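Local coordinates for dihydroorotase (Saccharomyces cerevisiae S288C, PDB 6L0A), which catalyses the reversible cyclisation of N-carbamoyl-L-aspartate to dihydroorotate, the third step of de novo pyrimidine synthesis, at a two-zinc active site, at residues H180-S185 against C229-K234; H212-T217 against A241-A246. All blocks are in the same frame, centred on the assembly; numbering follows the deposited sequence.

Contact 1. Residues H180-S185 against C229-K234. With ZN (zinc ion), chain L.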
ATOM      1  N   HIS C 180      15.862 -10.538  -2.001  1.00 11.89           N
ATOM      2  CA  HIS C 180      15.253  -9.205  -2.021  1.00 14.53           C
ATOM      3  C   HIS C 180      14.928  -8.630  -0.648  1.00 15.09           C
ATOM      4  O   HIS C 180      13.747  -8.460  -0.303  1.00 14.66           O
ATOM      5  CB  HIS C 180      13.990  -9.210  -2.909  1.00 14.42           C
ATOM      6  CG  HIS C 180      13.093 -10.403  -2.737  1.00 16.74           C
ATOM      7  ND1 HIS C 180      12.640 -10.835  -1.509  1.00 15.66           N
ATOM      8  CD2 HIS C 180      12.534 -11.228  -3.655  1.00 21.14           C
ATOM      9  CE1 HIS C 180      11.861 -11.891  -1.677  1.00 15.81           C
ATOM     10  NE2 HIS C 180      11.779 -12.151  -2.970  1.00 17.41           N
ATOM     11  N   CYS C 181      15.965  -8.313   0.134  1.00 11.64           N
ATOM     12  CA  CYS C 181      15.755  -7.689   1.439  1.00 13.98           C
ATOM     13  C   CYS C 181      15.088  -6.336   1.282  1.00 13.34           C
ATOM     14  O   CYS C 181      15.400  -5.570   0.357  1.00 12.83           O
ATOM     15  CB  CYS C 181      17.073  -7.505   2.191  1.00 16.91           C
ATOM     16  SG  CYS C 181      17.749  -9.025   2.851  1.00 30.16           S
ATOM     17  N   THR C 182      14.198  -6.014   2.224  1.00 11.33           N
ATOM     18  CA  THR C 182      13.494  -4.747   2.150  1.00 10.57           C
ATOM     19  C   THR C 182      13.535  -3.924   3.424  1.00 12.33           C
ATOM     20  O   THR C 182      13.023  -2.807   3.414  1.00 13.50           O
ATOM     21  CB  THR C 182      12.028  -4.976   1.771  1.00 11.72           C
ATOM     22  OG1 THR C 182      11.431  -5.841   2.750  1.00 11.47           O
ATOM     23  CG2 THR C 182      11.935  -5.594   0.401  1.00 10.43           C
ATOM     24  N   SER C 183      14.101  -4.439   4.517  1.00 12.25           N
ATOM     25  CA  SER C 183      14.007  -3.765   5.806  1.00 14.24           C
ATOM     26  C   SER C 183      15.383  -3.537   6.409  1.00 17.66           C
ATOM     27  O   SER C 183      16.314  -4.322   6.197  1.00 16.34           O
ATOM     28  CB  SER C 183      13.155  -4.570   6.785  1.00 15.82           C
ATOM     29  OG  SER C 183      13.806  -5.772   7.150  1.00 18.33           O
ATOM     30  N   GLU C 184      15.506  -2.442   7.164  1.00 18.29           N
ATOM     31  CA  GLU C 184      16.723  -2.212   7.933  1.00 17.53           C
ATOM     32  C   GLU C 184      17.001  -3.374   8.869  1.00 19.98           C
ATOM     33  O   GLU C 184      18.164  -3.758   9.065  1.00 21.68           O
ATOM     34  CB  GLU C 184      16.618  -0.907   8.727  1.00 18.99           C
ATOM     35  CG  GLU C 184      17.843  -0.669   9.586  1.00 22.61           C
ATOM     36  CD  GLU C 184      17.771   0.597  10.408  1.00 28.12           C
ATOM     37  OE1 GLU C 184      16.731   0.827  11.056  1.00 30.24           O
ATOM     38  OE2 GLU C 184      18.757   1.362  10.394  1.00 29.49           O
ATOM     39  N   SER C 185      15.946  -3.944   9.460  1.00 18.18           N
ATOM     40  CA  SER C 185      16.130  -5.076  10.361  1.00 20.67           C
ATOM     41  C   SER C 185      16.842  -6.220   9.661  1.00 22.84           C
ATOM     42  O   SER C 185      17.745  -6.841  10.234  1.00 20.87           O
ATOM     43  CB  SER C 185      14.783  -5.547  10.912  1.00 21.12           C
ATOM     44  OG  SER C 185      14.273  -4.610  11.838  1.00 30.41           O
ATOM     45  N   CYS C 229       4.897  -4.919  -5.076  1.00 12.73           N
ATOM     46  CA  CYS C 229       5.517  -6.225  -5.191  1.00 13.01           C
ATOM     47  C   CYS C 229       5.645  -6.799  -3.785  1.00 13.40           C
ATOM     48  O   CYS C 229       5.312  -6.143  -2.804  1.00 11.05           O
ATOM     49  CB  CYS C 229       6.899  -6.096  -5.836  1.00 11.98           C
ATOM     50  SG  CYS C 229       7.929  -5.025  -4.741  1.00 16.80           S
ATOM     51  N   LYS C 230       6.133  -8.035  -3.685  1.00  9.31           N
ATOM     52  CA  LYS C 230       6.430  -8.609  -2.383  1.00 10.40           C
ATOM     53  C   LYS C 230       7.922  -8.919  -2.298  1.00 14.06           C
ATOM     54  O   LYS C 230       8.522  -9.314  -3.303  1.00 15.87           O
ATOM     55  CB  LYS C 230       5.605  -9.902  -2.133  1.00 11.48           C
ATOM     56  CG  LYS C 230       4.067  -9.712  -2.182  1.00 12.62           C
ATOM     57  CD  LYS C 230       3.567  -8.712  -1.146  1.00 17.87           C
ATOM     58  CE  LYS C 230       3.671  -9.266   0.251  1.00 18.03           C
ATOM     59  NZ  LYS C 230       2.544 -10.240   0.589  1.00 13.83           N
ATOM     60  N   PRO C 231       8.582  -8.652  -1.152  1.00 12.05           N
ATOM     61  CA  PRO C 231       8.033  -7.908  -0.016  1.00 10.53           C
ATOM     62  C   PRO C 231       7.786  -6.470  -0.439  1.00  9.44           C
ATOM     63  O   PRO C 231       8.448  -5.979  -1.379  1.00 10.15           O
ATOM     64  CB  PRO C 231       9.125  -8.000   1.062  1.00 10.47           C
ATOM     65  CG  PRO C 231      10.186  -8.961   0.508  1.00 11.88           C
ATOM     66  CD  PRO C 231      10.017  -8.939  -0.984  1.00 12.77           C
ATOM     67  N   VAL C 232       6.799  -5.822   0.181  1.00  9.91           N
ATOM     68  CA  VAL C 232       6.458  -4.466  -0.224  1.00  9.25           C
ATOM     69  C   VAL C 232       7.611  -3.533   0.126  1.00 11.93           C
ATOM     70  O   VAL C 232       8.366  -3.776   1.075  1.00 10.57           O
ATOM     71  CB  VAL C 232       5.152  -4.002   0.451  1.00 10.06           C
ATOM     72  CG1 VAL C 232       3.998  -4.972   0.137  1.00 11.48           C
ATOM     73  CG2 VAL C 232       5.342  -3.836   1.962  1.00 12.26           C
ATOM     74  N   ALA C 233       7.746  -2.456  -0.647  1.00 10.57           N
ATOM     75  CA  ALA C 233       8.664  -1.385  -0.280  1.00 12.75           C
ATOM     76  C   ALA C 233       8.163  -0.698   0.986  1.00 11.07           C
ATOM     77  O   ALA C 233       6.957  -0.471   1.150  1.00 10.67           O
ATOM     78  CB  ALA C 233       8.794  -0.376  -1.428  1.00 12.56           C
ATOM     79  N   LYS C 234       9.075  -0.387   1.896  1.00 10.00           N
ATOM     80  CA  LYS C 234       8.713  -0.026   3.263  1.00 11.52           C
ATOM     81  C   LYS C 234       9.045   1.451   3.501  1.00 13.55           C
ATOM     82  O   LYS C 234       8.691   2.277   2.651  1.00 13.25           O
ATOM     83  CB  LYS C 234       9.369  -1.000   4.230  1.00 12.71           C
ATOM     84  CG  LYS C 234       8.791  -2.408   4.050  1.00 13.54           C
ATOM     85  CD  LYS C 234       9.529  -3.453   4.850  1.00 13.81           C
ATOM     86  CE  LYS C 234       8.803  -4.797   4.767  1.00 11.43           C
ATOM     87  NZ  LYS C 234       8.803  -5.473   3.410  1.00 12.49           N
TER
HETATM   88 ZN    ZN L 402       9.969 -12.891  -3.835  1.00 39.90          ZN
HETATM   89  O   HOH W   1      11.759  -1.339   1.439  1.00 14.11           O
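P231 lies over one face of the imidazole of H180, a zinc ligand just past the C-terminal end of strand 175-178 in the metal-dependent hydrolase TIM barrel. Segment 229-234 is a loop without regular structure that passes this barrel mouth. K230 contributes mainly its backbone: its O sits over the same ring face as the proline, while its side chain leads off to the malate pocket, where NZ bonds to the backbone O of V104. At P231, which follows a cis peptide bond, CD stands 3.7 Å from the centroid of the H180 ring, a CH-pi contact 30° off the normal. H180 NE2 binds the zinc ion at 2.1 Å, and H137 binds the same metal. The proline CB also rests against T182, 3.8 Å from its CG2. V232 turns its side chain away and offers its carbonyl O to K234 NZ, 2.9 Å off and in the carbonyl plane. K234 folds back through a bend at chi4 (68°), and NZ donates to T182 OG1 at 2.7 Å; the same OG1 is hydrogen-bonded to E157 OE2. A methionine in place of K234 would probably leave both V232 O and T182 OG1 without this shared donor and the two loops less firmly tied. A water ties the backbones too, donating to T182 O at 2.8 Å and accepting from K234 N at 2.9 Å.

Contact 2. Residues H212-T217 against A241-A246; sequences HHLFLT and ALVKAA
L214 drives its isobutyl group against helix 236-246 of the barrel, and the packed part of the contact gathers around it. Its CG stands beside the backbone N (chi1 -56°), which brings CD2 over the helix backbone, 4.1 Å from L242 CB and 3.9 Å from L242 O. Both methyls of L214 also meet the CB of A246, one turn further on, where the small alanine lets the leucine come close. I287 and V290 of helix 283-293 also touch L214. L242 reaches back with CD1, which lies 3.5 Å from H213 O and 3.9 Å from H213 CB, while the imidazole of H213 leads away to bond with T210 and P231. The side nearer solvent is at V243, partly exposed, where one methyl, CG2, leans on the loop, 3.5 Å from L214 O and 4.1 Å from L214 CB. The loop keeps its turn through H212 O, which accepts from both F215 N and L216 N. Between 212-217 and 241-246, then, methyls meet methyls and the backbone O of H213 and L214 without a hydrogen bond; the polar tie of loop to helix comes from K239, whose NZ bonds to F215 O.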
ATOM      1  N   HIS C 212      14.311  -2.093  -7.692  1.00 13.26           N
ATOM      2  CA  HIS C 212      13.198  -1.211  -7.339  1.00 12.74           C
ATOM      3  C   HIS C 212      13.168  -0.882  -5.848  1.00 15.26           C
ATOM      4  O   HIS C 212      12.686   0.190  -5.468  1.00 10.65           O
ATOM      5  CB  HIS C 212      11.865  -1.801  -7.804  1.00 14.13           C
ATOM      6  CG  HIS C 212      11.653  -3.241  -7.446  1.00 14.22           C
ATOM      7  ND1 HIS C 212      12.229  -4.278  -8.150  1.00 13.76           N
ATOM      8  CD2 HIS C 212      10.885  -3.815  -6.492  1.00 14.86           C
ATOM      9  CE1 HIS C 212      11.838  -5.430  -7.630  1.00 13.93           C
ATOM     10  NE2 HIS C 212      11.012  -5.176  -6.629  1.00 13.68           N
ATOM     11  N   HIS C 213      13.698  -1.753  -4.991  1.00 12.65           N
ATOM     12  CA  HIS C 213      13.733  -1.402  -3.577  1.00 11.00           C
ATOM     13  C   HIS C 213      14.808  -0.370  -3.250  1.00 11.59           C
ATOM     14  O   HIS C 213      14.818   0.136  -2.127  1.00 12.33           O
ATOM     15  CB  HIS C 213      13.924  -2.659  -2.728  1.00 10.26           C
ATOM     16  CG  HIS C 213      12.717  -3.553  -2.704  1.00 12.39           C
ATOM     17  ND1 HIS C 213      12.688  -4.801  -3.294  1.00 12.92           N
ATOM     18  CD2 HIS C 213      11.488  -3.367  -2.157  1.00 13.51           C
ATOM     19  CE1 HIS C 213      11.492  -5.342  -3.116  1.00 10.75           C
ATOM     20  NE2 HIS C 213      10.749  -4.496  -2.422  1.00 10.96           N
ATOM     21  N   LEU C 214      15.719  -0.074  -4.183  1.00 11.17           N
ATOM     22  CA  LEU C 214      16.663   1.025  -4.006  1.00 13.41           C
ATOM     23  C   LEU C 214      16.038   2.373  -4.334  1.00 16.19           C
ATOM     24  O   LEU C 214      16.650   3.410  -4.048  1.00 18.55           O
ATOM     25  CB  LEU C 214      17.901   0.805  -4.878  1.00 15.07           C
ATOM     26  CG  LEU C 214      18.634  -0.523  -4.648  1.00 18.68           C
ATOM     27  CD1 LEU C 214      19.926  -0.576  -5.459  1.00 16.58           C
ATOM     28  CD2 LEU C 214      18.913  -0.742  -3.161  1.00 17.77           C
ATOM     29  N   PHE C 215      14.840   2.373  -4.914  1.00 14.38           N
ATOM     30  CA  PHE C 215      14.097   3.575  -5.277  1.00 16.98           C
ATOM     31  C   PHE C 215      12.814   3.749  -4.488  1.00 19.24           C
ATOM     32  O   PHE C 215      12.490   4.866  -4.069  1.00 17.67           O
ATOM     33  CB  PHE C 215      13.715   3.541  -6.764  1.00 14.56           C
ATOM     34  CG  PHE C 215      14.874   3.703  -7.708  1.00 17.07           C
ATOM     35  CD1 PHE C 215      15.531   2.588  -8.223  1.00 18.17           C
ATOM     36  CD2 PHE C 215      15.281   4.967  -8.116  1.00 24.84           C
ATOM     37  CE1 PHE C 215      16.576   2.730  -9.120  1.00 18.90           C
ATOM     38  CE2 PHE C 215      16.334   5.115  -9.006  1.00 25.29           C
ATOM     39  CZ  PHE C 215      16.984   3.995  -9.503  1.00 21.48           C
ATOM     40  N   LEU C 216      12.052   2.673  -4.317  1.00 15.12           N
ATOM     41  CA  LEU C 216      10.663   2.772  -3.892  1.00 15.24           C
ATOM     42  C   LEU C 216      10.525   2.832  -2.385  1.00 15.29           C
ATOM     43  O   LEU C 216      11.338   2.292  -1.629  1.00 13.22           O
ATOM     44  CB  LEU C 216       9.844   1.576  -4.391  1.00 11.97           C
ATOM     45  CG  LEU C 216       9.633   1.369  -5.887  1.00 15.94           C
ATOM     46  CD1 LEU C 216       8.868   0.069  -6.115  1.00 15.09           C
ATOM     47  CD2 LEU C 216       8.897   2.541  -6.513  1.00 19.55           C
ATOM     48  N   THR C 217       9.435   3.457  -1.956  1.00 14.30           N
ATOM     49  CA  THR C 217       8.979   3.417  -0.582  1.00 12.07           C
ATOM     50  C   THR C 217       7.477   3.165  -0.627  1.00 13.19           C
ATOM     51  O   THR C 217       6.877   3.161  -1.699  1.00 13.31           O
ATOM     52  CB  THR C 217       9.320   4.728   0.125  1.00 17.70           C
ATOM     53  OG1 THR C 217       9.368   4.512   1.535  1.00 33.97           O
ATOM     54  CG2 THR C 217       8.297   5.754  -0.202  1.00 12.65           C
ATOM     55  N   ALA C 241      18.723   2.162   4.536  1.00 17.66           N
ATOM     56  CA  ALA C 241      19.582   1.037   4.882  1.00 17.43           C
ATOM     57  C   ALA C 241      19.900   0.192   3.656  1.00 20.54           C
ATOM     58  O   ALA C 241      21.031  -0.284   3.507  1.00 18.00           O
ATOM     59  CB  ALA C 241      18.928   0.178   5.967  1.00 16.44           C
ATOM     60  N   LEU C 242      18.914  -0.017   2.768  1.00 16.96           N
ATOM     61  CA  LEU C 242      19.151  -0.846   1.587  1.00 16.80           C
ATOM     62  C   LEU C 242      20.160  -0.202   0.646  1.00 19.01           C
ATOM     63  O   LEU C 242      21.027  -0.887   0.098  1.00 20.03           O
ATOM     64  CB  LEU C 242      17.848  -1.101   0.828  1.00 15.29           C
ATOM     65  CG  LEU C 242      16.699  -1.734   1.612  1.00 14.12           C
ATOM     66  CD1 LEU C 242      15.460  -1.825   0.741  1.00 11.93           C
ATOM     67  CD2 LEU C 242      17.075  -3.123   2.100  1.00 13.93           C
ATOM     68  N   VAL C 243      20.020   1.102   0.395  1.00 20.07           N
ATOM     69  CA  VAL C 243      20.940   1.766  -0.523  1.00 19.78           C
ATOM     70  C   VAL C 243      22.354   1.745   0.046  1.00 18.19           C
ATOM     71  O   VAL C 243      23.321   1.485  -0.682  1.00 23.22           O
ATOM     72  CB  VAL C 243      20.451   3.194  -0.836  1.00 19.36           C
ATOM     73  CG1 VAL C 243      21.547   3.995  -1.511  1.00 17.89           C
ATOM     74  CG2 VAL C 243      19.215   3.139  -1.748  1.00 19.06           C
ATOM     75  N   LYS C 244      22.496   1.953   1.364  1.00 21.47           N
ATOM     76  CA  LYS C 244      23.823   1.920   1.977  1.00 24.51           C
ATOM     77  C   LYS C 244      24.434   0.526   1.898  1.00 25.74           C
ATOM     78  O   LYS C 244      25.645   0.382   1.681  1.00 23.55           O
ATOM     79  CB  LYS C 244      23.764   2.395   3.434  1.00 25.06           C
ATOM     80  CG  LYS C 244      23.878   3.915   3.603  1.00 32.60           C
ATOM     81  CD  LYS C 244      24.337   4.307   5.014  1.00 39.36           C
ATOM     82  CE  LYS C 244      25.743   4.907   5.005  1.00 41.25           C
ATOM     83  NZ  LYS C 244      25.784   6.296   4.453  1.00 48.88           N
ATOM     84  N   ALA C 245      23.615  -0.513   2.085  1.00 21.34           N
ATOM     85  CA  ALA C 245      24.114  -1.875   1.924  1.00 19.94           C
ATOM     86  C   ALA C 245      24.538  -2.134   0.486  1.00 19.82           C
ATOM     87  O   ALA C 245      25.588  -2.744   0.241  1.00 22.13           O
ATOM     88  CB  ALA C 245      23.047  -2.886   2.366  1.00 19.10           C
ATOM     89  N   ALA C 246      23.754  -1.656  -0.485  1.00 17.52           N
ATOM     90  CA  ALA C 246      24.024  -1.990  -1.881  1.00 17.80           C
ATOM     91  C   ALA C 246      25.345  -1.399  -2.354  1.00 23.21           C
ATOM     92  O   ALA C 246      26.044  -2.001  -3.181  1.00 19.58           O
ATOM     93  CB  ALA C 246      22.892  -1.505  -2.776  1.00 17.89           C
TER

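Overall arrangement
The centres of contacts 1 and 2 lie about 9 Å apart, and their segments alternate along the chain: in sequence, 212-217 falls between the two segments of contact 1. H213 joins the two contacts: its NE2 is 2.9 Å from P231 O, a probable hydrogen bond, and 3.3 Å from T182 CG2. A second probable bond joins K234 O to T217 OG1 at 2.6 Å, and C181 O touches L242 CD2 at 3.4 Å. Contact 1 reaches the active site itself through zinc-bound H180 and through K230 of the malate pocket. Contact 2 stands one layer behind, with the H213 side chain about 8 Å, nearest atoms, from both a zinc ion and the malate.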